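Local structure of molinate hydrolase (Gulosibacter molinativorax, 4UB9) at residues 139-144 with 164-169; 222-227 with 265-270; 314-319 with 359-364; 333-338 with 392-397; 376-381 with 483-488. The protein probably hydrolyses the thiocarbamate herbicide molinate, as a zinc-binding enzyme of the amidohydrolase family. All blocks are in the same frame, centred on the assembly; numbering follows the deposited sequence.

Contact 1 (139-144 with 164-169)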
# COMPACT_ATOMS: atom_id res chain seq x y z
N THR A 139 7.83 -38.43 16.74
CA THR A 139 7.87 -39.53 15.78
C THR A 139 6.67 -39.54 14.82
O THR A 139 6.71 -40.18 13.76
CB THR A 139 7.93 -40.87 16.51
OG1 THR A 139 7.08 -40.81 17.66
CG2 THR A 139 9.38 -41.17 16.95
N THR A 140 5.60 -38.84 15.19
CA THR A 140 4.41 -38.69 14.33
C THR A 140 3.94 -37.25 14.26
O THR A 140 3.74 -36.61 15.30
CB THR A 140 3.24 -39.57 14.78
OG1 THR A 140 3.67 -40.94 14.82
CG2 THR A 140 2.06 -39.46 13.83
N VAL A 141 3.80 -36.74 13.03
CA VAL A 141 3.24 -35.42 12.83
C VAL A 141 1.96 -35.45 12.01
O VAL A 141 1.83 -36.19 11.04
CB VAL A 141 4.23 -34.42 12.16
CG1 VAL A 141 5.41 -34.14 13.08
CG2 VAL A 141 4.71 -34.92 10.82
N PHE A 142 1.05 -34.58 12.39
CA PHE A 142 -0.21 -34.38 11.68
C PHE A 142 -0.18 -33.03 11.05
O PHE A 142 -0.24 -31.98 11.73
CB PHE A 142 -1.37 -34.51 12.63
CG PHE A 142 -1.56 -35.90 13.10
CD1 PHE A 142 -2.29 -36.81 12.37
CD2 PHE A 142 -0.96 -36.34 14.27
CE1 PHE A 142 -2.46 -38.13 12.80
CE2 PHE A 142 -1.12 -37.64 14.69
CZ PHE A 142 -1.87 -38.54 13.95
N ASP A 143 -0.05 -33.05 9.73
CA ASP A 143 0.03 -31.84 8.91
C ASP A 143 -1.35 -31.43 8.39
O ASP A 143 -1.99 -32.13 7.63
CB ASP A 143 1.00 -32.02 7.76
CG ASP A 143 1.14 -30.75 6.90
OD1 ASP A 143 0.10 -30.15 6.51
OD2 ASP A 143 2.30 -30.38 6.57
N THR A 144 -1.73 -30.25 8.78
CA THR A 144 -3.11 -29.76 8.73
C THR A 144 -3.36 -28.78 7.56
O THR A 144 -4.48 -28.38 7.27
CB THR A 144 -3.31 -29.14 10.12
OG1 THR A 144 -3.97 -30.09 10.97
CG2 THR A 144 -3.98 -27.92 10.10
N GLU A 164 14.15 -40.39 5.59
CA GLU A 164 14.13 -40.22 7.03
C GLU A 164 13.13 -39.13 7.48
O GLU A 164 12.89 -38.16 6.79
CB GLU A 164 15.54 -39.86 7.49
CG GLU A 164 15.70 -39.57 8.97
CD GLU A 164 15.55 -40.83 9.81
OE1 GLU A 164 14.40 -41.29 10.01
OE2 GLU A 164 16.58 -41.36 10.31
N GLY A 165 12.57 -39.34 8.67
CA GLY A 165 11.73 -38.33 9.32
C GLY A 165 10.60 -38.87 10.16
O GLY A 165 10.26 -40.03 10.08
N ALA A 166 9.98 -38.01 10.92
CA ALA A 166 8.73 -38.33 11.57
C ALA A 166 7.73 -38.84 10.55
O ALA A 166 7.76 -38.40 9.39
CB ALA A 166 8.15 -37.11 12.28
N ARG A 167 6.88 -39.79 10.95
CA ARG A 167 5.86 -40.21 10.01
C ARG A 167 4.79 -39.12 9.93
O ARG A 167 4.52 -38.37 10.89
CB ARG A 167 5.28 -41.58 10.28
CG ARG A 167 4.21 -41.66 11.32
CD ARG A 167 3.63 -43.07 11.40
NE ARG A 167 4.64 -44.02 11.83
CZ ARG A 167 5.21 -44.07 13.04
NH1 ARG A 167 4.86 -43.25 14.02
NH2 ARG A 167 6.15 -44.99 13.28
N ILE A 168 4.25 -39.02 8.74
CA ILE A 168 3.33 -37.97 8.37
C ILE A 168 1.96 -38.50 8.05
O ILE A 168 1.79 -39.46 7.33
CB ILE A 168 3.80 -37.26 7.11
CG1 ILE A 168 5.17 -36.66 7.33
CG2 ILE A 168 2.83 -36.14 6.74
CD1 ILE A 168 5.78 -36.11 6.06
N PHE A 169 0.98 -37.80 8.59
CA PHE A 169 -0.40 -37.88 8.11
C PHE A 169 -0.89 -36.48 7.79
O PHE A 169 -0.60 -35.54 8.50
CB PHE A 169 -1.30 -38.53 9.16
CG PHE A 169 -0.86 -39.91 9.50
CD1 PHE A 169 -1.00 -40.95 8.59
CD2 PHE A 169 -0.28 -40.16 10.76
CE1 PHE A 169 -0.56 -42.25 8.90
CE2 PHE A 169 0.17 -41.44 11.07
CZ PHE A 169 0.02 -42.49 10.15
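V141 sits at the middle of two parallel strands: its N gives a nearly straight bond to R167 O (2.8 Å), while its O takes F169 N (3.1 Å). R167 N to T139 O and D143 N to F169 O extend this ladder at its two ends, so strands 139-143 and 167-169 pair as neighbours in a beta-alpha-beta unit, closed by helix 148-159, of the amidohydrolase barrel. The face with V141 and I168 is apolar and closed off. V141 CG2 lies beside I168 CG1 (3.9 Å), and helices 122-135 and 148-159 pack over these side chains. The other face, with T140, F142, R167 and F169, is more polar, and its F169 is partly exposed. There the F142 and F169 rings run side by side, CE1 of F142 3.6 Å from CD2 of F169, but they are slid apart and tilted by 29°, with little overlap. R167 bends at chi3 (64°), which brings NH1 to T140 OG1 (2.7 Å) close to the guanidinium plane; NH1 also meets D446 and NH2 meets E470 in salt bridges. With two carboxylates and a hydroxyl around it, this buried guanidinium very probably keeps its positive charge.

Contact 2 (222-227 with 265-270)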
# COMPACT_ATOMS: atom_id res chain seq x y z
N ALA A 222 -25.33 -29.12 -4.51
CA ALA A 222 -25.24 -30.20 -5.46
C ALA A 222 -23.93 -30.17 -6.26
O ALA A 222 -23.43 -31.20 -6.70
CB ALA A 222 -26.42 -30.15 -6.42
N GLU A 223 -23.39 -28.98 -6.49
CA GLU A 223 -22.12 -28.88 -7.19
C GLU A 223 -20.92 -29.07 -6.27
O GLU A 223 -19.83 -29.42 -6.72
CB GLU A 223 -22.01 -27.56 -7.92
CG GLU A 223 -22.84 -27.53 -9.17
CD GLU A 223 -22.82 -26.18 -9.88
OE1 GLU A 223 -21.75 -25.53 -9.94
OE2 GLU A 223 -23.88 -25.78 -10.40
N VAL A 224 -21.10 -28.76 -4.99
CA VAL A 224 -20.02 -28.93 -4.02
C VAL A 224 -19.75 -30.40 -3.76
O VAL A 224 -18.61 -30.82 -3.60
CB VAL A 224 -20.36 -28.26 -2.71
CG1 VAL A 224 -19.35 -28.62 -1.64
CG2 VAL A 224 -20.41 -26.75 -2.88
N ARG A 225 -20.82 -31.18 -3.74
CA ARG A 225 -20.74 -32.59 -3.36
C ARG A 225 -19.71 -33.38 -4.15
O ARG A 225 -18.84 -33.98 -3.56
CB ARG A 225 -22.09 -33.30 -3.46
CG ARG A 225 -22.07 -34.70 -2.85
CD ARG A 225 -23.43 -35.37 -2.82
NE ARG A 225 -24.35 -34.74 -1.87
CZ ARG A 225 -24.36 -34.92 -0.55
NH1 ARG A 225 -23.50 -35.70 0.03
NH2 ARG A 225 -25.25 -34.30 0.19
N PRO A 226 -19.79 -33.37 -5.48
CA PRO A 226 -18.78 -34.16 -6.17
C PRO A 226 -17.36 -33.66 -6.00
O PRO A 226 -16.40 -34.44 -6.08
CB PRO A 226 -19.20 -34.05 -7.66
CG PRO A 226 -20.15 -32.90 -7.73
CD PRO A 226 -20.82 -32.85 -6.39
N LEU A 227 -17.20 -32.36 -5.81
CA LEU A 227 -15.85 -31.76 -5.68
C LEU A 227 -15.16 -32.23 -4.40
O LEU A 227 -14.02 -32.69 -4.43
CB LEU A 227 -15.90 -30.26 -5.72
CG LEU A 227 -16.36 -29.68 -7.07
CD1 LEU A 227 -16.46 -28.16 -6.97
CD2 LEU A 227 -15.43 -30.05 -8.21
N LEU A 265 -22.18 -26.83 4.35
CA LEU A 265 -21.35 -27.44 5.38
C LEU A 265 -21.78 -28.88 5.66
O LEU A 265 -20.98 -29.79 5.76
CB LEU A 265 -21.40 -26.58 6.65
CG LEU A 265 -20.48 -27.01 7.78
CD1 LEU A 265 -19.04 -27.09 7.34
CD2 LEU A 265 -20.64 -25.99 8.91
N ASP A 266 -23.08 -29.08 5.73
CA ASP A 266 -23.62 -30.45 5.88
C ASP A 266 -23.19 -31.39 4.74
O ASP A 266 -22.84 -32.53 4.98
CB ASP A 266 -25.14 -30.42 6.00
CG ASP A 266 -25.62 -29.78 7.35
OD1 ASP A 266 -24.79 -29.60 8.30
OD2 ASP A 266 -26.83 -29.45 7.42
N VAL A 267 -23.15 -30.89 3.53
CA VAL A 267 -22.65 -31.71 2.43
C VAL A 267 -21.21 -32.14 2.65
O VAL A 267 -20.84 -33.28 2.46
CB VAL A 267 -22.73 -30.94 1.10
CG1 VAL A 267 -21.95 -31.63 0.01
CG2 VAL A 267 -24.21 -30.76 0.72
N LEU A 268 -20.40 -31.18 3.06
CA LEU A 268 -18.97 -31.43 3.28
C LEU A 268 -18.77 -32.45 4.38
O LEU A 268 -18.02 -33.40 4.24
CB LEU A 268 -18.24 -30.15 3.62
CG LEU A 268 -18.21 -29.07 2.53
CD1 LEU A 268 -17.66 -27.78 3.12
CD2 LEU A 268 -17.35 -29.50 1.36
N VAL A 269 -19.45 -32.23 5.48
CA VAL A 269 -19.36 -33.15 6.63
C VAL A 269 -19.80 -34.59 6.26
O VAL A 269 -19.10 -35.54 6.54
CB VAL A 269 -20.17 -32.63 7.82
CG1 VAL A 269 -20.25 -33.68 8.94
CG2 VAL A 269 -19.51 -31.35 8.34
N ASP A 270 -20.93 -34.70 5.59
CA ASP A 270 -21.47 -35.96 5.15
C ASP A 270 -20.49 -36.69 4.25
O ASP A 270 -20.25 -37.90 4.43
CB ASP A 270 -22.83 -35.71 4.48
CG ASP A 270 -23.53 -36.99 4.02
OD1 ASP A 270 -23.81 -37.76 4.96
OD2 ASP A 270 -23.75 -37.23 2.78
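The guanidinium of R225 is turned flat over V267 and meets D270 nearer its edge. V267 CG1 lies over the centre of one guanidinium face, about 4.1 Å above the plane, and the same methyl is 3.7 Å from R225 CA, so the arginine wraps round it from backbone to tip. That wrap comes from an extended start, CG anti to the backbone N (chi1 -170°), followed by a bend at chi3 (-70°). V267 CG2, its other branch, touches R225 NH2.

The planes of the guanidinium and the D270 carboxylate stand 78° apart, far from a side-on, two-pronged pair. A single salt-bridging hydrogen bond joins them, NH1 to OD2 (3.2 Å), approaching on the anti lone pair and tilted out of the guanidinium plane. E271 is the stronger salt-bridge partner of NH1, and D270 adds a second. Helices 221-232 and 262-275 run here in nearly the same direction, their segment axes 9.3 Å apart at closest approach, as expected of neighbouring outer helices of a TIM-type barrel.

On the barrel side of the interface the contact turns apolar. V224 CG1 meets L268 CD2 at 3.7 Å, the two side chains crossing at about a right angle, with V267 CG1 farther off. L268 also rests on I241 of strand 239-242, and F260 and I228 pack against it as well.

Contact 3 (314-319 with 359-364)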
# COMPACT_ATOMS: atom_id res chain seq x y z
N GLU A 314 -21.91 -22.80 28.70
CA GLU A 314 -22.70 -23.80 27.98
C GLU A 314 -21.87 -24.57 26.94
O GLU A 314 -22.05 -25.76 26.73
CB GLU A 314 -23.88 -23.06 27.32
CG GLU A 314 -24.78 -23.95 26.50
CD GLU A 314 -25.59 -23.29 25.38
OE1 GLU A 314 -26.30 -22.31 25.68
OE2 GLU A 314 -25.55 -23.80 24.21
N THR A 315 -20.95 -23.86 26.30
CA THR A 315 -20.10 -24.45 25.29
C THR A 315 -19.08 -25.38 25.93
O THR A 315 -18.81 -26.46 25.41
CB THR A 315 -19.35 -23.40 24.47
OG1 THR A 315 -20.27 -22.50 23.87
CG2 THR A 315 -18.51 -24.03 23.38
N ILE A 316 -18.52 -24.97 27.06
CA ILE A 316 -17.59 -25.86 27.75
C ILE A 316 -18.32 -27.11 28.17
O ILE A 316 -17.78 -28.23 28.04
CB ILE A 316 -16.97 -25.17 28.96
CG1 ILE A 316 -15.91 -24.16 28.48
CG2 ILE A 316 -16.33 -26.18 29.87
CD1 ILE A 316 -15.36 -23.27 29.58
N GLU A 317 -19.55 -26.95 28.65
CA GLU A 317 -20.35 -28.12 29.08
C GLU A 317 -20.67 -29.08 27.95
O GLU A 317 -20.62 -30.30 28.11
CB GLU A 317 -21.64 -27.66 29.77
CG GLU A 317 -21.39 -27.26 31.22
CD GLU A 317 -22.43 -26.23 31.69
OE1 GLU A 317 -22.11 -25.45 32.60
OE2 GLU A 317 -23.55 -26.19 31.12
N LYS A 318 -20.90 -28.55 26.77
CA LYS A 318 -21.03 -29.42 25.58
C LYS A 318 -19.76 -30.23 25.30
O LYS A 318 -19.83 -31.38 24.87
CB LYS A 318 -21.34 -28.63 24.34
CG LYS A 318 -22.71 -28.00 24.32
CD LYS A 318 -23.07 -27.56 22.91
CE LYS A 318 -24.25 -26.62 22.88
NZ LYS A 318 -24.73 -26.46 21.47
N LEU A 319 -18.61 -29.61 25.49
CA LEU A 319 -17.35 -30.29 25.21
C LEU A 319 -17.19 -31.46 26.18
O LEU A 319 -16.73 -32.55 25.81
CB LEU A 319 -16.16 -29.33 25.35
CG LEU A 319 -15.98 -28.31 24.23
CD1 LEU A 319 -14.94 -27.27 24.60
CD2 LEU A 319 -15.58 -28.98 22.93
N VAL A 359 -7.14 -21.04 29.94
CA VAL A 359 -7.10 -21.31 31.36
C VAL A 359 -8.35 -22.06 31.82
O VAL A 359 -8.27 -23.03 32.56
CB VAL A 359 -6.97 -20.01 32.18
CG1 VAL A 359 -7.23 -20.27 33.67
CG2 VAL A 359 -5.60 -19.40 32.03
N ARG A 360 -9.50 -21.54 31.40
CA ARG A 360 -10.80 -22.12 31.78
C ARG A 360 -11.00 -23.50 31.17
O ARG A 360 -11.59 -24.38 31.80
CB ARG A 360 -11.93 -21.21 31.40
CG ARG A 360 -11.91 -19.93 32.23
CD ARG A 360 -12.90 -18.90 31.72
NE ARG A 360 -14.22 -19.51 31.54
CZ ARG A 360 -15.04 -19.34 30.52
NH1 ARG A 360 -14.74 -18.56 29.49
NH2 ARG A 360 -16.17 -19.99 30.54
N MET A 361 -10.45 -23.73 29.99
CA MET A 361 -10.57 -25.04 29.40
C MET A 361 -9.79 -26.07 30.21
O MET A 361 -10.21 -27.22 30.38
CB MET A 361 -10.08 -25.03 27.97
CG MET A 361 -10.91 -24.14 27.09
SD MET A 361 -12.29 -24.98 26.27
CE MET A 361 -11.37 -25.90 25.01
N ILE A 362 -8.60 -25.68 30.60
CA ILE A 362 -7.72 -26.55 31.35
C ILE A 362 -8.40 -26.88 32.67
O ILE A 362 -8.47 -28.03 33.06
CB ILE A 362 -6.36 -25.87 31.62
CG1 ILE A 362 -5.49 -25.89 30.36
CG2 ILE A 362 -5.59 -26.54 32.78
CD1 ILE A 362 -4.45 -24.79 30.31
N LYS A 363 -8.86 -25.83 33.33
CA LYS A 363 -9.49 -25.92 34.63
C LYS A 363 -10.73 -26.78 34.62
O LYS A 363 -10.94 -27.58 35.50
CB LYS A 363 -9.84 -24.52 35.16
CG LYS A 363 -10.53 -24.53 36.52
CD LYS A 363 -9.74 -25.36 37.56
CE LYS A 363 -10.60 -26.26 38.46
NZ LYS A 363 -10.77 -25.69 39.82
N ALA A 364 -11.51 -26.68 33.57
CA ALA A 364 -12.70 -27.53 33.45
C ALA A 364 -12.37 -28.96 33.03
O ALA A 364 -13.24 -29.80 32.98
CB ALA A 364 -13.69 -26.92 32.48
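The short branch of I316, CG2, meets the CB of A364 at 3.8 Å; the long branch passes M361 with CG1, at a looser 4.3 Å from SD, and ends with CD1 on R360. L319, one turn further along helix 313-322, provides the other apolar pair: its CD1 reaches the methyl end of M361, 3.8 Å from CE and about as close to SD. The two side chains cross at about a right angle. M361 is folded rather than extended, with turns at chi2 (-92°) and chi3 (-74°), and this fold carries its sulfur and CE across to the opposing helix. T304, V366 and S326 of strand 326-328 pack around the same methionine, while I293 of helix 286-294 lies against L319.

The second kind of contact is an aliphatic group against the face of a cation. I316 CD1 comes over one face of the R360 guanidinium, 3.5 Å from NH2, with the side chains again nearly perpendicular. The arginine spends its N-H groups elsewhere: NH1 bonds to the carbonyl O of I311, and NH2 has a long, weak ion pair with E313, both in the residues leading into or starting helix 313-322.

The segment axes are 11.2 Å apart at closest approach and cross at -41°, a wide spacing that these long side chains bridge. Between the two segments the join is purely one of van der Waals packing, so it depends on the fit of methyl and thioether surfaces; the orientation of R360 is set from outside them, where its bond to I311 probably holds its flat face against I316.

Contact 4 (333-338 with 392-397)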
# COMPACT_ATOMS: atom_id res chain seq x y z
N ILE A 333 3.97 -17.07 29.02
CA ILE A 333 3.91 -15.74 29.66
C ILE A 333 4.88 -14.74 29.04
O ILE A 333 4.53 -13.62 28.73
CB ILE A 333 4.21 -15.87 31.17
CG1 ILE A 333 3.00 -16.54 31.86
CG2 ILE A 333 4.50 -14.50 31.80
CD1 ILE A 333 3.33 -17.17 33.20
N ALA A 334 6.11 -15.21 28.83
CA ALA A 334 7.18 -14.37 28.32
C ALA A 334 6.98 -13.98 26.86
O ALA A 334 7.10 -12.82 26.47
CB ALA A 334 8.51 -15.07 28.48
N GLN A 335 6.64 -14.97 26.04
CA GLN A 335 6.36 -14.73 24.61
C GLN A 335 5.23 -13.73 24.44
O GLN A 335 5.33 -12.76 23.69
CB GLN A 335 6.09 -16.05 23.88
CG GLN A 335 5.57 -15.90 22.47
CD GLN A 335 6.56 -15.23 21.51
OE1 GLN A 335 7.80 -15.37 21.61
NE2 GLN A 335 6.01 -14.54 20.53
N GLN A 336 4.17 -13.94 25.19
CA GLN A 336 3.00 -13.06 25.09
C GLN A 336 3.32 -11.68 25.57
O GLN A 336 2.78 -10.69 25.09
CB GLN A 336 1.79 -13.61 25.91
CG GLN A 336 0.49 -12.81 25.69
CD GLN A 336 -0.01 -12.75 24.21
OE1 GLN A 336 -0.47 -11.71 23.72
NE2 GLN A 336 0.06 -13.87 23.53
N ALA A 337 4.11 -11.62 26.63
CA ALA A 337 4.53 -10.30 27.15
C ALA A 337 5.38 -9.56 26.11
O ALA A 337 5.29 -8.35 25.98
CB ALA A 337 5.32 -10.46 28.44
N TRP A 338 6.22 -10.31 25.39
CA TRP A 338 6.97 -9.69 24.35
C TRP A 338 6.03 -9.12 23.26
O TRP A 338 6.13 -7.96 22.84
CB TRP A 338 7.98 -10.67 23.76
CG TRP A 338 8.59 -10.05 22.55
CD1 TRP A 338 9.56 -9.10 22.53
CD2 TRP A 338 8.19 -10.25 21.20
NE1 TRP A 338 9.80 -8.71 21.25
CE2 TRP A 338 8.97 -9.40 20.41
CE3 TRP A 338 7.25 -11.07 20.57
CZ2 TRP A 338 8.85 -9.33 19.02
CZ3 TRP A 338 7.12 -11.01 19.21
CH2 TRP A 338 7.92 -10.14 18.43
N GLU A 392 10.89 -18.54 23.06
CA GLU A 392 9.63 -19.29 23.27
C GLU A 392 8.62 -18.95 22.17
O GLU A 392 7.42 -18.83 22.41
CB GLU A 392 9.07 -19.04 24.68
CG GLU A 392 9.92 -19.71 25.76
CD GLU A 392 9.59 -19.30 27.20
OE1 GLU A 392 8.60 -18.53 27.45
OE2 GLU A 392 10.40 -19.71 28.07
N ARG A 393 9.14 -18.86 20.96
CA ARG A 393 8.32 -18.65 19.79
C ARG A 393 7.46 -19.90 19.61
O ARG A 393 7.98 -21.00 19.56
CB ARG A 393 9.16 -18.43 18.55
CG ARG A 393 8.33 -17.92 17.39
CD ARG A 393 9.12 -17.35 16.22
NE ARG A 393 9.31 -18.41 15.24
CZ ARG A 393 8.70 -18.49 14.08
NH1 ARG A 393 7.89 -17.54 13.66
NH2 ARG A 393 8.94 -19.54 13.34
N PRO A 394 6.16 -19.73 19.43
CA PRO A 394 5.31 -20.93 19.36
C PRO A 394 5.38 -21.70 18.05
O PRO A 394 4.99 -22.87 18.03
CB PRO A 394 3.89 -20.38 19.62
CG PRO A 394 3.97 -18.93 19.33
CD PRO A 394 5.37 -18.50 19.56
N TRP A 395 5.92 -21.07 17.02
CA TRP A 395 5.87 -21.59 15.63
C TRP A 395 7.19 -22.15 15.06
O TRP A 395 7.30 -22.47 13.89
CB TRP A 395 5.37 -20.50 14.72
CG TRP A 395 4.07 -19.93 15.19
CD1 TRP A 395 2.93 -20.61 15.37
CD2 TRP A 395 3.81 -18.59 15.56
NE1 TRP A 395 1.93 -19.77 15.80
CE2 TRP A 395 2.46 -18.53 15.95
CE3 TRP A 395 4.58 -17.43 15.64
CZ2 TRP A 395 1.84 -17.33 16.36
CZ3 TRP A 395 3.97 -16.24 16.08
CH2 TRP A 395 2.61 -16.20 16.41
N THR A 396 8.13 -22.37 15.97
CA THR A 396 9.44 -22.89 15.61
C THR A 396 9.47 -24.42 15.73
O THR A 396 9.59 -24.97 16.80
CB THR A 396 10.53 -22.27 16.48
OG1 THR A 396 10.46 -20.83 16.40
CG2 THR A 396 11.90 -22.73 16.04
N LEU A 397 9.29 -25.07 14.60
CA LEU A 397 9.19 -26.51 14.56
C LEU A 397 10.43 -27.16 15.20
O LEU A 397 11.54 -26.75 14.93
CB LEU A 397 9.08 -27.00 13.12
CG LEU A 397 8.78 -28.49 12.95
CD1 LEU A 397 7.44 -28.87 13.54
CD2 LEU A 397 8.83 -28.85 11.48
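Q335, in the first turns of helix 333-341, comes to within 5.8 Å (CA to CA) of E392, whose backbone phi and psi are both positive and which leads into a type I turn from R393 to T396. The helix meets the loop chiefly through the aliphatic part of Q335. Its CB lies against the carbonyl O of E392 (3.4 Å), and its CG faces P394 CD at 3.9 Å, the glutamine and proline crossing at about a right angle. The glutamine starts away from its own backbone N (chi1 171°) and then bends at chi2 (64°), which turns its chain across P394.

E392 reaches back the other way. Its extended chain brings OE1 to the CB of A334 (3.6 Å), a packing contact; the polar partner of that oxygen is the hydroxyl of T332, just ahead of the helix, while OE2 bonds to Q406. T332 OG1 also takes the N-H of Q335, so one hydroxyl links the start of the helix to the glutamate.

Within the turn R393 NE bonds to T396 OG1 (2.9 Å), and P394 CG lies over the centre of one face of the W395 ring. The contact thus joins a helix start to an interhelix loop of the amidohydrolase fold, the P394 side chain about 11 Å from that of the zinc ligand H302. The loop runs from helix 387-390 to helix 400-410, which supplies Q406 and also E410, a partner for the N of I333; W395 and L397 pair through their backbones with G375, in the loop after strand 368-370.

Contact 5 (376-381 with 483-488)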
# COMPACT_ATOMS: atom_id res chain seq x y z
N CYS A 376 9.11 -25.17 9.77
CA CYS A 376 10.54 -24.95 9.70
C CYS A 376 10.80 -23.65 8.95
O CYS A 376 10.87 -23.57 7.72
CB CYS A 376 11.25 -26.14 9.07
SG CYS A 376 13.00 -25.81 8.81
N THR A 377 10.95 -22.60 9.74
CA THR A 377 11.00 -21.24 9.24
C THR A 377 12.31 -20.90 8.56
O THR A 377 13.38 -21.26 9.01
CB THR A 377 10.76 -20.24 10.39
OG1 THR A 377 9.60 -20.65 11.10
CG2 THR A 377 10.54 -18.81 9.86
N ASP A 378 12.20 -20.20 7.44
CA ASP A 378 13.38 -19.86 6.65
C ASP A 378 14.37 -19.06 7.51
O ASP A 378 13.98 -18.09 8.16
CB ASP A 378 13.00 -19.05 5.42
CG ASP A 378 14.13 -18.92 4.42
OD1 ASP A 378 14.96 -18.00 4.59
OD2 ASP A 378 14.17 -19.70 3.46
N PRO A 379 15.65 -19.42 7.45
CA PRO A 379 16.67 -18.71 8.28
C PRO A 379 16.81 -17.25 7.99
O PRO A 379 17.06 -16.48 8.90
CB PRO A 379 17.95 -19.42 7.96
CG PRO A 379 17.69 -20.22 6.72
CD PRO A 379 16.23 -20.55 6.72
N ASP A 380 16.56 -16.83 6.77
CA ASP A 380 16.55 -15.37 6.50
C ASP A 380 15.47 -14.65 7.30
O ASP A 380 15.65 -13.50 7.72
CB ASP A 380 16.38 -15.02 5.02
CG ASP A 380 17.64 -15.14 4.24
OD1 ASP A 380 18.75 -14.98 4.80
OD2 ASP A 380 17.53 -15.34 3.02
N ILE A 381 14.34 -15.32 7.48
CA ILE A 381 13.22 -14.74 8.26
C ILE A 381 13.48 -14.80 9.76
O ILE A 381 13.17 -13.87 10.50
CB ILE A 381 11.89 -15.45 7.94
CG1 ILE A 381 11.46 -15.17 6.50
CG2 ILE A 381 10.77 -15.06 8.90
CD1 ILE A 381 10.83 -13.81 6.33
N PRO A 483 20.69 -30.50 4.93
CA PRO A 483 20.09 -29.20 5.08
C PRO A 483 19.75 -28.58 3.75
O PRO A 483 20.57 -28.58 2.83
CB PRO A 483 21.17 -28.40 5.82
CG PRO A 483 21.92 -29.44 6.62
CD PRO A 483 21.92 -30.66 5.73
N LEU A 484 18.53 -28.07 3.68
CA LEU A 484 18.02 -27.46 2.47
C LEU A 484 17.55 -26.06 2.82
O LEU A 484 18.26 -25.08 2.55
CB LEU A 484 16.92 -28.33 1.87
CG LEU A 484 16.34 -27.87 0.54
CD1 LEU A 484 17.41 -27.67 -0.52
CD2 LEU A 484 15.32 -28.89 0.07
N VAL A 485 16.40 -25.93 3.49
CA VAL A 485 16.02 -24.58 3.95
C VAL A 485 16.91 -24.13 5.09
O VAL A 485 17.23 -22.95 5.19
CB VAL A 485 14.50 -24.32 4.18
CG1 VAL A 485 13.63 -25.50 3.87
CG2 VAL A 485 14.20 -23.70 5.51
N THR A 486 17.36 -25.07 5.91
CA THR A 486 18.25 -24.72 7.04
C THR A 486 19.70 -24.52 6.66
O THR A 486 20.47 -24.07 7.47
CB THR A 486 18.20 -25.74 8.20
OG1 THR A 486 18.52 -27.04 7.70
CG2 THR A 486 16.85 -25.71 8.82
N ALA A 487 20.07 -24.87 5.44
CA ALA A 487 21.42 -24.53 4.94
C ALA A 487 21.68 -23.05 5.07
O ALA A 487 20.97 -22.23 4.53
CB ALA A 487 21.62 -24.98 3.50
N TYR A 488 22.74 -22.72 5.79
CA TYR A 488 23.02 -21.35 6.12
C TYR A 488 24.46 -21.20 6.58
O TYR A 488 24.97 -22.04 7.30
CB TYR A 488 22.10 -20.89 7.24
CG TYR A 488 21.65 -19.45 7.15
CD1 TYR A 488 20.91 -19.00 6.04
CD2 TYR A 488 21.91 -18.54 8.16
CE1 TYR A 488 20.48 -17.69 5.94
CE2 TYR A 488 21.49 -17.23 8.07
CZ TYR A 488 20.77 -16.81 6.95
OH TYR A 488 20.29 -15.52 6.85
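P379 lies under the ring of Y488, its CB 3.6 Å from the ring centroid and only 14° off the ring normal, a clear CH-pi contact over one face. The same ring meets D380 at its edge: the Y488 hydroxyl donates to OD1 (2.6 Å), which it approaches on the anti side and somewhat out of the carboxylate plane. Carboxylate and ring are turned 73° against each other. Further back along the proline ring, CD is close to V485 O (3.0 Å) and CG2 of V485 packs on CD at 3.9 Å. C376 SG fills the next place, 3.9 Å from T486 CG2, and it too touches V485; its chi1 of 173° carries the sulfur away from its own backbone N.

Helix 379-383 begins at this point, with D378 as its N-cap: OD1 accepts the N-H of D380 (2.9 Å). P379 therefore occupies the first turn, where its missing N-H costs the helix no bond.

Beyond this first shell R490 ties both acidic residues, forming salt bridges with OD2 of D378 and OD2 of D380. D380 OD1, besides the tyrosine, takes a salt bridge from R203 of the second subunit, and T199 of that subunit packs on Y488. On the opposing segment, E128 of helix 122-135 receives the backbone N-H groups of L484 and V485 and bonds to T486 OG1, while V125 and F118 pack against V485.

In the fold
Contacts 1, 2 and 3 follow one another in series along the chain, whereas contacts 3 and 4 interleave their segments, as do contacts 4 and 5. Contact 1, the one strand pairing, has its centre about 8 Å from the centre of the chain; contacts 2 and 3 join outer helices, their centres about 31 Å apart. Contact 2 lies across the chain's centre from contact 4, and contact 3 likewise from contact 5. Contacts 4 and 5 touch, with L397 against C376 and R393 beside T377. Helix 122-135 serves both contact 1 and contact 5, which places the tail segment 483-488 against a helix that also packs on the strand pair; contact 5 also reaches the second subunit.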